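PDB 6XI1: flagellin hook IN motif family from Aeromonas hydrophila subsp. hydrophila, which probably forms the calcium-binding extender region of an RTX adhesin, whose tandem beta-sandwich domains carry its adhesive parts out toward their target. Local coordinates for residues G48-T53 against T116-T121. Residues are numbered along the deposited sequence; the frame is centred on the assembly and turned at random.
Sequences GTLSVT and TTHTVT
Leu50 alone carries the contact for residues 48-53, meeting His118 and Val120 of 116-121. Ahead of it, Gly48 and Thr49 secure the strand by backbone hydrogen bonds, Gly48 with Trp86 and Thr49 with Ser30, which places the 43-53 strand between strands 85-91 and 26-36. The two segments run in opposite directions, and the CA atom of Leu50 lies 9.1 Å from the CA atom of His118, too far for a backbone ladder but suited to side chains meeting across an interior. In the leucine, chi1 (-69°) sets CG beside the backbone N and anti to the carbonyl carbon, and chi2 (175°) then turns CD1 and CD2 toward different partners. CD2 lies 4.0 Å from CD2 of the His118 imidazole, approaching the ring at a slant, while CD1 stands 4.2 Å from CG2 of Val120. This is core packing in the first of the tandem beta-sandwich domains: 43-53 and 117-125 are not hydrogen-bonded neighbours, and each pairs with strand 26-36. Trp86, Val110 and Phe63 also touch Leu50, and Trp86 touches Val120 as well. In the imidazole, NE2, next to CD2 in the ring, hydrogen-bonds to Asp31 OD2; that bond should help fix the ring's rotation and might favour a protonated imidazole. Beyond Leu50, the side chain of Val52 packs on Phe63, Ala25 and Ser112.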
loop_
_atom_site.group_PDB
_atom_site.type_symbol
_atom_site.label_atom_id
_atom_site.label_comp_id
_atom_site.label_asym_id
_atom_site.label_seq_id
_atom_site.Cartn_x
_atom_site.Cartn_y
_atom_site.Cartn_z
ATOM N N GLY A 48 75.138 5.427 -8.804
ATOM C CA GLY A 48 76.202 5.469 -7.801
ATOM C C GLY A 48 77.540 5.422 -8.507
ATOM O O GLY A 48 77.568 5.067 -9.698
ATOM N N THR A 49 78.585 5.855 -7.820
ATOM C CA THR A 49 79.960 5.752 -8.358
ATOM C C THR A 49 80.766 4.850 -7.432
ATOM O O THR A 49 80.766 5.055 -6.182
ATOM C CB THR A 49 80.565 7.136 -8.626
ATOM O OG1 THR A 49 79.814 7.765 -9.670
ATOM C CG2 THR A 49 82.017 7.052 -9.042
ATOM N N LEU A 50 81.407 3.876 -8.050
ATOM C CA LEU A 50 82.434 3.032 -7.401
ATOM C C LEU A 50 83.796 3.600 -7.779
ATOM O O LEU A 50 83.941 4.079 -8.945
ATOM C CB LEU A 50 82.323 1.594 -7.911
ATOM C CG LEU A 50 81.075 0.827 -7.462
ATOM C CD1 LEU A 50 81.038 -0.534 -8.139
ATOM C CD2 LEU A 50 81.031 0.676 -5.957
ATOM N N SER A 51 84.730 3.522 -6.846
ATOM C CA SER A 51 86.147 3.843 -7.123
ATOM C C SER A 51 87.004 2.593 -6.923
ATOM O O SER A 51 86.664 1.711 -6.111
ATOM C CB SER A 51 86.601 5.005 -6.298
ATOM O OG SER A 51 86.446 4.698 -4.933
ATOM N N VAL A 52 88.092 2.516 -7.677
ATOM C CA VAL A 52 88.971 1.320 -7.684
ATOM C C VAL A 52 90.416 1.806 -7.666
ATOM O O VAL A 52 90.747 2.679 -8.475
ATOM C CB VAL A 52 88.675 0.436 -8.903
ATOM C CG1 VAL A 52 88.615 1.235 -10.196
ATOM C CG2 VAL A 52 89.639 -0.739 -8.983
ATOM N N THR A 53 91.205 1.279 -6.735
ATOM C CA THR A 53 92.682 1.397 -6.708
ATOM C C THR A 53 93.246 -0.015 -6.887
ATOM O O THR A 53 92.656 -0.979 -6.330
ATOM C CB THR A 53 93.162 2.067 -5.415
ATOM O OG1 THR A 53 93.025 1.133 -4.343
ATOM C CG2 THR A 53 92.415 3.337 -5.071
ATOM N N THR A 116 88.799 -8.306 -10.437
ATOM C CA THR A 116 88.295 -8.153 -9.050
ATOM C C THR A 116 86.824 -7.711 -9.121
ATOM O O THR A 116 86.508 -6.773 -9.875
ATOM C CB THR A 116 89.126 -7.162 -8.241
ATOM O OG1 THR A 116 90.511 -7.472 -8.433
ATOM C CG2 THR A 116 88.738 -7.193 -6.779
ATOM N N THR A 117 85.943 -8.386 -8.387
ATOM C CA THR A 117 84.478 -8.192 -8.518
ATOM C C THR A 117 83.956 -7.401 -7.321
ATOM O O THR A 117 84.558 -7.414 -6.241
ATOM C CB THR A 117 83.694 -9.505 -8.669
ATOM O OG1 THR A 117 83.994 -10.258 -7.497
ATOM C CG2 THR A 117 84.027 -10.264 -9.933
ATOM N N HIS A 118 82.853 -6.701 -7.546
ATOM C CA HIS A 118 82.095 -6.028 -6.475
ATOM C C HIS A 118 80.613 -6.176 -6.808
ATOM O O HIS A 118 80.281 -6.205 -8.009
ATOM C CB HIS A 118 82.526 -4.569 -6.357
ATOM C CG HIS A 118 82.175 -3.963 -5.045
ATOM N ND1 HIS A 118 82.915 -4.190 -3.924
ATOM C CD2 HIS A 118 81.175 -3.131 -4.675
ATOM C CE1 HIS A 118 82.391 -3.537 -2.899
ATOM N NE2 HIS A 118 81.326 -2.855 -3.341
ATOM N N THR A 119 79.775 -6.145 -5.783
ATOM C CA THR A 119 78.304 -6.253 -5.953
ATOM C C THR A 119 77.641 -4.920 -5.620
ATOM O O THR A 119 77.972 -4.327 -4.592
ATOM C CB THR A 119 77.753 -7.410 -5.118
ATOM O OG1 THR A 119 78.498 -8.564 -5.497
ATOM C CG2 THR A 119 76.282 -7.657 -5.372
ATOM N N VAL A 120 76.742 -4.490 -6.495
ATOM C CA VAL A 120 75.785 -3.378 -6.234
ATOM C C VAL A 120 74.442 -4.020 -5.862
ATOM O O VAL A 120 73.999 -4.900 -6.621
ATOM C CB VAL A 120 75.662 -2.448 -7.455
ATOM C CG1 VAL A 120 74.621 -1.344 -7.221
ATOM C CG2 VAL A 120 77.023 -1.852 -7.818
ATOM N N THR A 121 73.853 -3.568 -4.750
ATOM C CA THR A 121 72.583 -4.085 -4.179
ATOM C C THR A 121 71.503 -3.015 -4.332
ATOM O O THR A 121 71.649 -1.909 -3.725
ATOM C CB THR A 121 72.799 -4.497 -2.721
ATOM O OG1 THR A 121 73.857 -5.454 -2.777
ATOM C CG2 THR A 121 71.588 -5.108 -2.037
#